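Local coordinates for protein serine Recombinase (Sulfolobus solfataricus, PDB 3LHF) that probably binds DNA and carries out strand exchange as a transposon-encoded serine recombinase, this chain being the piece that holds its resolvase-type catalytic domain, at residues 5-10 with 72-77; 35-40 with 51-56; 57-62 with 87-92; 66-71 with 93-98. The protein carries 1 engineered substitution. All blocks are in the same frame, centred on the assembly; numbering follows the deposited sequence.

Contacts 1, 2 and 4 share one parallel sheet, in which strands 35-40, 3-10, 63-68 and 92-95 are neighbours in that order. Contact 1 is the most central, about 4 Å from the centre of the chain, fully buried and rich in charge, with arginines gripping backbone carbonyls. Contact 2 lays helix 49-58 against the sheet through apolar side chains, a lysine chain at the exposed margin and a buried aspartate. Contact 4 is partly buried and joins two strands by regular backbone bonds. Contact 3 lies farthest out, about 18 Å from the centre; it uses helix 49-58 as contact 2 does, but relies on a histidine, a water and weak polar links beside the second subunit.

Contact 1. Residues 5-10 with 72-77; sequences ILYARV and DRLVRF
The Arg9 guanidinium sets its NH2 over the centre of one face of the Arg73 guanidinium, 3.4 Å from Arg73 CZ, the planes 36° apart, while Val10 CA and the Asp72 carboxylate lie near the edge of the Arg73 group. The edge of Arg9 is turned to backbone carbonyls. Its NE donates to Arg73 O at 3.0 Å and 166°, in the carbonyl plane and on a lone pair; its NH2 reaches Asp72 O at 3.1 Å from above the carbonyl plane. A bend at chi3 (47°) in the otherwise extended Arg9 chain directs both N-H groups there. In the reverse direction Arg73 NE donates to Arg9 O at 3.2 Å, tilted from the carbonyl plane. Leu74 CD2 covers one face of the Tyr7 ring, 4.0 Å from Tyr7 CD1, Arg73 O sits at its edge, and the Tyr7 hydroxyl is hydrogen-bonded to Asp39. Asp72 OD1 forms a salt bridge with Arg73 NH1 at 2.8 Å and a long one with Arg9 NH2 at 3.7 Å, while Glu104 pairs with Arg73. Such a buried set of oriented arginines, balanced by carboxylates, is consistent with the anion-binding active-site region of serine recombinases, where DNA phosphate would be handled.

Contact 2. Residues 35-40 with 51-56; sequences QVITDI and FLKLLR
Strand 35-40 and helix 51-56 run at 140° to each other, nearer antiparallel than perpendicular, and their axes come within 8.9 Å. The closest backbone points are Asp39 with Phe51, CA to CA 7.0 Å, and Ile37 with Leu54, CA to CA 7.7 Å. Alternate strand residues face the helix: Gln35, Ile37 and Asp39 point toward it, Val36 and Thr38 away. Ile37 fills the middle. Its chi1 of -61° sets CG1 anti to the carbonyl carbon, and the extended branch carries CD1 out to the helix. There CD1 touches Leu54 CB at 4.1 Å and the aliphatic part of Lys53, whose CD lies 3.7 Å from Ile37 CD1. The Lys53 chain, bent at chi2 and chi3, passes obliquely over the isoleucine at the exposed margin, while Leu54 leads inward to Tyr7.

Asp39 is the polar end. Its OD2 lies 2.6 Å from Phe51 N and is hydrogen-bonded to the Tyr7 hydroxyl; its OD1 is bonded to Gly50 N, so the carboxylate sits at the first turn of helix 49-58. Were Asp39 an alanine, the Tyr7 hydroxyl and the Gly50 N-H would probably lose this shared partner, and the strand end its polar tie to the helix start. The Phe51 ring turns from the strand, meeting Arg48 in a cation-pi contact and Ile81 of the second subunit. Helix 49-58 connects strand 35-40 to strand 63-68, with strand 3-10 lying between them in the sheet: this is the beta-alpha-beta crossover of a parallel alpha/beta fold, as in resolvase catalytic domains.

Contact 3. Residues 57-62 with 87-92; sequences MILNNE and KAHGCE
Apolar contact and CH-pi packing join Ile58 and Leu59 to His89 and Cys91. The CA of Leu59 sits over one face of the His89 imidazole, 4.0 Å from the ring centroid and 15° off its normal, displaced toward the rim. Ile58 serves both partners by its two branches: CG2 rests on His89 CB at 4.0 Å, while CD1 reaches Cys91 SG at 3.6 Å. With SG anti to the Cys91 backbone N (chi1 -175°), the sulfur is brought to that methyl.

The direct polar links are slight. His89 ND1 donates to Asn61 OD1 at 3.3 Å, a weak bond, from the edge of the ring, with the amide and ring planes 40° apart. Asn61 closes a type I beta turn begun at Ile58. Ring carbon CE1 of His89 also approaches Leu59 O at 3.3 Å.

Solvent may supply a third link: a water lies within bonding distance of Ile58 O (2.9 Å) and His89 O (2.6 Å) and can donate to either, though it has more acceptors near it than protons, and it probably helps to join two carbonyls that could not bond to each other.

The contact joins the C-terminal ends of helices 49-58 and 79-88, each just before a strand, 63-68 and 92-95 respectively. Ile58 and Cys91 continue inward onto Val63 and Val66 of the first of these strands and onto Cys86 of helix 79-88. On the outer side, NE2 of His89 is hydrogen-bonded to His89 of the second subunit, which places this corner in the dimer interface.

Contact 4. Residues 66-71 with 93-98; sequences VVVAYP and IVVINQ
Val68 and Val95 meet at the apolar centre, CG2 to CG2 at 4.0 Å, on the sheet face they share with Val66 and Ile93. Val95 reaches onward across Pro71: its CG1, anti to the backbone N (chi1 173°), presses on Pro71 CD at 3.2 Å, tighter than usual van der Waals contact. On the other face Val67 and Val94 lie side by side, pointing the same way, with CG1 to CG1 at 4.1 Å. Ile96 extends this face, its CG2 on Val67 and its CG1 on the CA of Ala69.

Between these two layers the backbones form a parallel ladder with axes 4.8 Å apart and 21° between them. Val94 N donates to Val66 O at 2.9 Å, and the bonds from Val68 N to Val94 O and from Ile96 N to Val68 O follow, all nearly straight. Past the strand ends the pairing frays to a weak bond from Asn97 N to Ala69 O. There the Tyr70 ring lies obliquely against Asn97, with CE1 3.4 Å from Asn97 CB. A serine in place of Tyr70 would probably strip the ring from Asn97 CB and open a gap there. Branched apolar side chains on two faces and regular backbone bonds between them imply that strand 92-95, the outermost strand of the sheet on this side within this chain, is held to strand 63-68 by backbone pairing and apolar packing together, while the side-chain polar groups gather past the strand ends.

Contact 1. Residues 5-10 with 72-77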
# COMPACT_ATOMS: atom_id res chain seq x y z
N ILE D 5 13.62 -16.65 -1.66
CA ILE D 5 12.27 -17.03 -1.99
C ILE D 5 11.82 -16.58 -3.36
O ILE D 5 12.00 -15.45 -3.74
CB ILE D 5 11.30 -16.49 -0.97
CG1 ILE D 5 11.87 -16.63 0.44
CG2 ILE D 5 9.97 -17.17 -1.10
CD1 ILE D 5 11.90 -18.00 0.96
N LEU D 6 11.22 -17.50 -4.07
CA LEU D 6 10.56 -17.20 -5.29
C LEU D 6 9.09 -16.96 -4.96
O LEU D 6 8.41 -17.86 -4.54
CB LEU D 6 10.70 -18.38 -6.23
CG LEU D 6 12.08 -18.81 -6.74
CD1 LEU D 6 11.94 -19.89 -7.74
CD2 LEU D 6 12.81 -17.69 -7.33
N TYR D 7 8.61 -15.74 -5.14
CA TYR D 7 7.22 -15.41 -4.86
C TYR D 7 6.45 -15.07 -6.10
O TYR D 7 6.82 -14.20 -6.84
CB TYR D 7 7.07 -14.25 -3.88
CG TYR D 7 5.62 -13.89 -3.69
CD1 TYR D 7 4.98 -13.04 -4.56
CD2 TYR D 7 4.88 -14.43 -2.67
CE1 TYR D 7 3.69 -12.72 -4.42
CE2 TYR D 7 3.58 -14.12 -2.52
CZ TYR D 7 2.99 -13.26 -3.39
OH TYR D 7 1.68 -12.93 -3.26
N ALA D 8 5.37 -15.77 -6.32
CA ALA D 8 4.61 -15.62 -7.53
C ALA D 8 3.13 -15.49 -7.27
O ALA D 8 2.62 -16.09 -6.37
CB ALA D 8 4.89 -16.76 -8.43
N ARG D 9 2.46 -14.68 -8.07
CA ARG D 9 1.04 -14.47 -7.96
C ARG D 9 0.42 -14.20 -9.31
O ARG D 9 1.03 -13.62 -10.16
CB ARG D 9 0.78 -13.30 -7.04
CG ARG D 9 -0.64 -13.08 -6.73
CD ARG D 9 -0.87 -11.71 -6.23
NE ARG D 9 -0.21 -10.70 -7.05
CZ ARG D 9 -0.76 -10.09 -8.08
NH1 ARG D 9 -1.98 -10.35 -8.47
NH2 ARG D 9 -0.06 -9.20 -8.74
N VAL D 10 -0.81 -14.63 -9.49
CA VAL D 10 -1.62 -14.19 -10.60
C VAL D 10 -2.96 -13.86 -10.04
O VAL D 10 -3.33 -14.36 -9.01
CB VAL D 10 -1.79 -15.24 -11.69
CG1 VAL D 10 -0.49 -15.68 -12.24
CG2 VAL D 10 -2.60 -16.38 -11.22
N ASP D 72 4.91 -5.89 -9.42
CA ASP D 72 3.48 -5.97 -9.47
C ASP D 72 3.07 -7.14 -8.61
O ASP D 72 2.08 -7.11 -7.92
CB ASP D 72 3.14 -6.33 -10.91
CG ASP D 72 1.80 -5.84 -11.35
OD1 ASP D 72 0.79 -6.31 -10.85
OD2 ASP D 72 1.75 -5.03 -12.26
N ARG D 73 3.85 -8.18 -8.69
CA ARG D 73 3.46 -9.39 -8.08
C ARG D 73 3.34 -9.16 -6.61
O ARG D 73 2.42 -9.64 -6.01
CB ARG D 73 4.51 -10.45 -8.37
CG ARG D 73 4.28 -11.25 -9.62
CD ARG D 73 3.72 -10.43 -10.68
NE ARG D 73 2.41 -10.89 -11.08
CZ ARG D 73 1.48 -10.11 -11.59
NH1 ARG D 73 1.71 -8.84 -11.77
NH2 ARG D 73 0.31 -10.60 -11.91
N LEU D 74 4.26 -8.43 -5.99
CA LEU D 74 4.11 -8.19 -4.58
C LEU D 74 2.97 -7.29 -4.13
O LEU D 74 2.15 -7.72 -3.36
CB LEU D 74 5.40 -7.64 -4.01
CG LEU D 74 6.50 -8.63 -3.81
CD1 LEU D 74 7.73 -7.92 -3.39
CD2 LEU D 74 6.11 -9.66 -2.80
N VAL D 75 2.95 -6.05 -4.58
CA VAL D 75 1.85 -5.14 -4.26
C VAL D 75 1.62 -4.08 -5.32
O VAL D 75 2.53 -3.74 -6.04
CB VAL D 75 2.11 -4.40 -2.97
CG1 VAL D 75 1.63 -5.19 -1.80
CG2 VAL D 75 3.55 -4.06 -2.85
N ARG D 76 0.41 -3.57 -5.42
CA ARG D 76 0.19 -2.33 -6.13
C ARG D 76 0.73 -1.09 -5.45
O ARG D 76 1.32 -0.26 -6.07
CB ARG D 76 -1.27 -2.12 -6.48
CG ARG D 76 -1.50 -1.00 -7.45
CD ARG D 76 -1.61 -1.49 -8.84
NE ARG D 76 -0.43 -1.23 -9.62
CZ ARG D 76 0.02 -2.04 -10.55
NH1 ARG D 76 -0.61 -3.15 -10.80
NH2 ARG D 76 1.10 -1.73 -11.22
N PHE D 77 0.48 -0.98 -4.15
CA PHE D 77 0.88 0.17 -3.35
C PHE D 77 1.77 -0.20 -2.20
O PHE D 77 1.72 -1.29 -1.72
CB PHE D 77 -0.33 0.85 -2.76
CG PHE D 77 -1.32 1.31 -3.76
CD1 PHE D 77 -0.99 2.27 -4.67
CD2 PHE D 77 -2.56 0.77 -3.79
CE1 PHE D 77 -1.89 2.67 -5.57
CE2 PHE D 77 -3.45 1.18 -4.69
CZ PHE D 77 -3.11 2.13 -5.58

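Contact 2. Residues 35-40 with 51-56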
# COMPACT_ATOMS: atom_id res chain seq x y z
N GLN D 35 12.76 -21.92 -1.61
CA GLN D 35 11.35 -22.17 -1.43
C GLN D 35 10.54 -21.49 -2.49
O GLN D 35 10.95 -20.50 -3.03
CB GLN D 35 10.94 -21.66 -0.06
CG GLN D 35 10.78 -22.74 0.97
CD GLN D 35 10.72 -22.22 2.38
OE1 GLN D 35 9.81 -21.50 2.75
NE2 GLN D 35 11.69 -22.59 3.19
N VAL D 36 9.37 -22.03 -2.80
CA VAL D 36 8.49 -21.39 -3.77
C VAL D 36 7.14 -21.03 -3.17
O VAL D 36 6.43 -21.88 -2.68
CB VAL D 36 8.30 -22.26 -5.02
CG1 VAL D 36 7.70 -21.48 -6.10
CG2 VAL D 36 9.59 -22.77 -5.47
N ILE D 37 6.78 -19.76 -3.21
CA ILE D 37 5.50 -19.30 -2.69
C ILE D 37 4.65 -18.61 -3.74
O ILE D 37 5.11 -17.74 -4.42
CB ILE D 37 5.66 -18.34 -1.50
CG1 ILE D 37 6.36 -19.02 -0.35
CG2 ILE D 37 4.32 -17.84 -1.05
CD1 ILE D 37 6.55 -18.14 0.84
N THR D 38 3.41 -19.03 -3.85
CA THR D 38 2.51 -18.51 -4.84
C THR D 38 1.18 -18.13 -4.23
O THR D 38 0.78 -18.66 -3.23
CB THR D 38 2.27 -19.52 -5.93
OG1 THR D 38 1.30 -20.45 -5.50
CG2 THR D 38 3.50 -20.25 -6.24
N ASP D 39 0.51 -17.18 -4.84
CA ASP D 39 -0.77 -16.75 -4.37
C ASP D 39 -1.72 -16.61 -5.51
O ASP D 39 -1.32 -16.36 -6.63
CB ASP D 39 -0.64 -15.40 -3.68
CG ASP D 39 -0.52 -15.52 -2.21
OD1 ASP D 39 -1.45 -15.99 -1.59
OD2 ASP D 39 0.50 -15.13 -1.66
N ILE D 40 -2.99 -16.78 -5.23
CA ILE D 40 -4.00 -16.39 -6.16
C ILE D 40 -4.82 -15.32 -5.50
O ILE D 40 -5.30 -15.46 -4.40
CB ILE D 40 -4.87 -17.54 -6.62
CG1 ILE D 40 -4.12 -18.38 -7.62
CG2 ILE D 40 -6.07 -17.05 -7.30
CD1 ILE D 40 -3.90 -19.74 -7.20
N PHE D 51 1.42 -14.35 0.68
CA PHE D 51 2.06 -13.10 0.95
C PHE D 51 2.36 -12.90 2.43
O PHE D 51 3.45 -12.56 2.80
CB PHE D 51 1.14 -12.01 0.42
CG PHE D 51 1.64 -10.65 0.64
CD1 PHE D 51 2.61 -10.14 -0.17
CD2 PHE D 51 1.15 -9.89 1.65
CE1 PHE D 51 3.06 -8.92 0.03
CE2 PHE D 51 1.61 -8.68 1.85
CZ PHE D 51 2.56 -8.18 1.04
N LEU D 52 1.36 -13.12 3.26
CA LEU D 52 1.49 -12.91 4.70
C LEU D 52 2.52 -13.83 5.32
O LEU D 52 3.25 -13.46 6.21
CB LEU D 52 0.15 -13.04 5.39
CG LEU D 52 -0.84 -11.89 5.21
CD1 LEU D 52 -2.24 -12.34 5.40
CD2 LEU D 52 -0.54 -10.77 6.10
N LYS D 53 2.56 -15.05 4.82
CA LYS D 53 3.55 -15.99 5.24
C LYS D 53 4.93 -15.53 4.89
O LYS D 53 5.81 -15.57 5.71
CB LYS D 53 3.28 -17.32 4.55
CG LYS D 53 4.06 -18.46 5.09
CD LYS D 53 4.97 -19.02 4.07
CE LYS D 53 4.86 -20.52 3.95
NZ LYS D 53 5.98 -21.07 3.17
N LEU D 54 5.14 -15.08 3.67
CA LEU D 54 6.42 -14.58 3.28
C LEU D 54 6.78 -13.38 4.10
O LEU D 54 7.85 -13.28 4.61
CB LEU D 54 6.36 -14.15 1.82
CG LEU D 54 7.47 -13.29 1.24
CD1 LEU D 54 8.80 -13.86 1.47
CD2 LEU D 54 7.26 -13.08 -0.21
N LEU D 55 5.85 -12.46 4.24
CA LEU D 55 6.11 -11.26 4.97
C LEU D 55 6.43 -11.67 6.37
O LEU D 55 7.37 -11.17 6.95
CB LEU D 55 4.86 -10.40 4.97
CG LEU D 55 4.94 -8.93 5.32
CD1 LEU D 55 4.54 -8.71 6.71
CD2 LEU D 55 6.29 -8.33 5.07
N ARG D 56 5.68 -12.62 6.89
CA ARG D 56 5.85 -13.07 8.24
C ARG D 56 7.24 -13.63 8.40
O ARG D 56 7.92 -13.36 9.36
CB ARG D 56 4.80 -14.12 8.58
CG ARG D 56 3.85 -13.74 9.66
CD ARG D 56 2.45 -14.19 9.37
NE ARG D 56 1.49 -13.18 9.79
CZ ARG D 56 0.18 -13.29 9.69
NH1 ARG D 56 -0.38 -14.36 9.21
NH2 ARG D 56 -0.58 -12.30 10.08

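Contact 3. Residues 57-62 with 87-92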
# COMPACT_ATOMS: atom_id res chain seq x y z
N MET D 57 7.69 -14.38 7.42
CA MET D 57 9.03 -14.92 7.45
C MET D 57 10.08 -13.82 7.48
O MET D 57 11.04 -13.90 8.20
CB MET D 57 9.26 -15.84 6.27
CG MET D 57 8.63 -17.19 6.38
SD MET D 57 8.81 -18.26 4.96
CE MET D 57 10.44 -18.84 5.16
N ILE D 58 9.89 -12.78 6.69
CA ILE D 58 10.89 -11.73 6.60
C ILE D 58 11.05 -11.06 7.95
O ILE D 58 12.13 -10.69 8.33
CB ILE D 58 10.58 -10.73 5.52
CG1 ILE D 58 10.58 -11.42 4.17
CG2 ILE D 58 11.61 -9.64 5.52
CD1 ILE D 58 11.11 -10.60 3.05
N LEU D 59 9.96 -10.95 8.67
CA LEU D 59 9.99 -10.33 9.97
C LEU D 59 10.71 -11.21 10.97
O LEU D 59 11.00 -10.78 12.06
CB LEU D 59 8.58 -10.02 10.44
CG LEU D 59 7.82 -8.97 9.66
CD1 LEU D 59 6.41 -9.35 9.53
CD2 LEU D 59 7.94 -7.64 10.32
N ASN D 60 10.97 -12.45 10.60
CA ASN D 60 11.62 -13.41 11.47
C ASN D 60 13.07 -13.71 11.17
O ASN D 60 13.62 -14.65 11.68
CB ASN D 60 10.86 -14.71 11.53
CG ASN D 60 11.04 -15.41 12.83
OD1 ASN D 60 10.58 -14.96 13.86
ND2 ASN D 60 11.72 -16.52 12.79
N ASN D 61 13.67 -12.91 10.31
CA ASN D 61 15.03 -13.10 9.87
C ASN D 61 15.37 -14.44 9.26
O ASN D 61 16.39 -15.03 9.58
CB ASN D 61 16.00 -12.73 10.98
CG ASN D 61 15.88 -11.28 11.37
OD1 ASN D 61 16.43 -10.41 10.73
ND2 ASN D 61 15.14 -11.03 12.40
N GLU D 62 14.52 -14.90 8.35
CA GLU D 62 14.77 -16.12 7.60
C GLU D 62 15.03 -15.91 6.12
O GLU D 62 15.29 -16.86 5.41
CB GLU D 62 13.62 -17.09 7.76
CG GLU D 62 13.27 -17.42 9.14
CD GLU D 62 11.92 -18.00 9.24
OE1 GLU D 62 11.68 -19.04 8.66
OE2 GLU D 62 11.07 -17.40 9.89
N LYS D 87 15.09 -3.92 4.38
CA LYS D 87 16.38 -3.39 4.75
C LYS D 87 16.63 -3.62 6.22
O LYS D 87 17.75 -3.73 6.66
CB LYS D 87 16.47 -1.91 4.43
CG LYS D 87 15.78 -1.03 5.40
CD LYS D 87 16.46 0.29 5.49
CE LYS D 87 17.90 0.12 5.87
NZ LYS D 87 18.09 -0.02 7.30
N ALA D 88 15.56 -3.64 6.99
CA ALA D 88 15.63 -3.96 8.39
C ALA D 88 16.06 -5.41 8.63
O ALA D 88 16.78 -5.70 9.55
CB ALA D 88 14.32 -3.65 9.06
N HIS D 89 15.60 -6.30 7.79
CA HIS D 89 15.74 -7.72 8.05
C HIS D 89 16.65 -8.52 7.15
O HIS D 89 16.43 -9.68 6.95
CB HIS D 89 14.39 -8.36 8.12
CG HIS D 89 13.61 -7.96 9.31
ND1 HIS D 89 13.63 -8.67 10.48
CD2 HIS D 89 12.79 -6.92 9.52
CE1 HIS D 89 12.84 -8.09 11.36
NE2 HIS D 89 12.32 -7.02 10.80
N GLY D 90 17.64 -7.88 6.57
CA GLY D 90 18.66 -8.58 5.84
C GLY D 90 18.20 -9.21 4.56
O GLY D 90 18.87 -10.05 4.04
N CYS D 91 17.04 -8.80 4.07
CA CYS D 91 16.48 -9.37 2.87
C CYS D 91 16.48 -8.39 1.72
O CYS D 91 16.44 -7.20 1.89
CB CYS D 91 15.06 -9.84 3.10
SG CYS D 91 14.40 -10.65 1.68
N GLU D 92 16.50 -8.94 0.52
CA GLU D 92 16.63 -8.17 -0.68
C GLU D 92 15.50 -8.51 -1.63
O GLU D 92 15.11 -9.66 -1.75
CB GLU D 92 18.00 -8.45 -1.28
CG GLU D 92 18.14 -8.41 -2.75
CD GLU D 92 19.38 -9.13 -3.21
OE1 GLU D 92 19.95 -9.87 -2.42
OE2 GLU D 92 19.77 -8.98 -4.36
O HOH W 1 14.54 -11.45 7.01

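Contact 4. Residues 66-71 with 93-98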
# COMPACT_ATOMS: atom_id res chain seq x y z
N VAL D 66 14.14 -12.19 -1.68
CA VAL D 66 12.90 -12.54 -2.32
C VAL D 66 13.00 -12.16 -3.76
O VAL D 66 13.40 -11.08 -4.07
CB VAL D 66 11.72 -11.79 -1.78
CG1 VAL D 66 10.46 -12.28 -2.42
CG2 VAL D 66 11.65 -11.88 -0.30
N VAL D 67 12.61 -13.05 -4.64
CA VAL D 67 12.61 -12.77 -6.05
C VAL D 67 11.23 -12.86 -6.70
O VAL D 67 10.56 -13.86 -6.58
CB VAL D 67 13.52 -13.72 -6.73
CG1 VAL D 67 13.73 -13.34 -8.13
CG2 VAL D 67 14.79 -13.83 -5.97
N VAL D 68 10.82 -11.82 -7.39
CA VAL D 68 9.56 -11.79 -8.12
C VAL D 68 9.75 -11.35 -9.55
O VAL D 68 10.70 -10.71 -9.87
CB VAL D 68 8.59 -10.85 -7.50
CG1 VAL D 68 8.28 -11.31 -6.14
CG2 VAL D 68 9.14 -9.46 -7.50
N ALA D 69 8.86 -11.78 -10.43
CA ALA D 69 8.91 -11.44 -11.84
C ALA D 69 8.67 -9.96 -12.20
O ALA D 69 9.28 -9.45 -13.10
CB ALA D 69 8.00 -12.33 -12.62
N TYR D 70 7.75 -9.33 -11.50
CA TYR D 70 7.48 -7.91 -11.59
C TYR D 70 7.26 -7.42 -10.17
O TYR D 70 6.90 -8.18 -9.31
CB TYR D 70 6.22 -7.64 -12.39
CG TYR D 70 6.11 -8.29 -13.74
CD1 TYR D 70 6.87 -7.88 -14.80
CD2 TYR D 70 5.22 -9.30 -13.94
CE1 TYR D 70 6.75 -8.47 -16.02
CE2 TYR D 70 5.10 -9.88 -15.14
CZ TYR D 70 5.86 -9.47 -16.18
OH TYR D 70 5.72 -10.09 -17.38
N PRO D 71 7.42 -6.13 -9.94
CA PRO D 71 7.13 -5.58 -8.62
C PRO D 71 5.65 -5.70 -8.34
O PRO D 71 5.21 -5.69 -7.22
CB PRO D 71 7.56 -4.15 -8.76
CG PRO D 71 8.55 -4.18 -9.77
CD PRO D 71 8.13 -5.16 -10.76
N ILE D 93 14.95 -7.51 -2.28
CA ILE D 93 13.92 -7.77 -3.25
C ILE D 93 14.49 -7.64 -4.63
O ILE D 93 14.84 -6.57 -5.06
CB ILE D 93 12.75 -6.83 -3.13
CG1 ILE D 93 12.26 -6.80 -1.70
CG2 ILE D 93 11.65 -7.26 -4.03
CD1 ILE D 93 10.95 -6.21 -1.55
N VAL D 94 14.57 -8.76 -5.30
CA VAL D 94 15.05 -8.82 -6.65
C VAL D 94 13.85 -8.94 -7.57
O VAL D 94 12.97 -9.73 -7.35
CB VAL D 94 16.00 -9.99 -6.80
CG1 VAL D 94 16.37 -10.21 -8.18
CG2 VAL D 94 17.19 -9.74 -6.00
N VAL D 95 13.82 -8.09 -8.58
CA VAL D 95 12.71 -7.99 -9.50
C VAL D 95 13.21 -8.27 -10.91
O VAL D 95 13.97 -7.52 -11.43
CB VAL D 95 12.11 -6.58 -9.48
CG1 VAL D 95 11.09 -6.43 -10.55
CG2 VAL D 95 11.52 -6.26 -8.17
N ILE D 96 12.78 -9.36 -11.52
CA ILE D 96 13.38 -9.73 -12.78
C ILE D 96 12.85 -8.99 -13.99
O ILE D 96 13.49 -8.97 -14.99
CB ILE D 96 13.47 -11.27 -12.99
CG1 ILE D 96 12.14 -11.95 -12.90
CG2 ILE D 96 14.40 -11.93 -11.97
CD1 ILE D 96 12.28 -13.40 -12.62
N ASN D 97 11.70 -8.35 -13.90
CA ASN D 97 11.22 -7.51 -14.97
C ASN D 97 10.72 -6.22 -14.41
O ASN D 97 9.72 -6.19 -13.74
CB ASN D 97 10.14 -8.18 -15.79
CG ASN D 97 10.63 -9.37 -16.52
OD1 ASN D 97 11.76 -9.43 -16.94
ND2 ASN D 97 9.78 -10.34 -16.67
N GLN D 98 11.44 -5.16 -14.68
CA GLN D 98 11.16 -3.89 -14.07
C GLN D 98 10.08 -3.08 -14.79
O GLN D 98 10.36 -2.06 -15.36
CB GLN D 98 12.45 -3.11 -13.99
CG GLN D 98 12.55 -2.18 -12.85
CD GLN D 98 13.03 -2.84 -11.60
OE1 GLN D 98 14.10 -3.42 -11.57
NE2 GLN D 98 12.25 -2.73 -10.56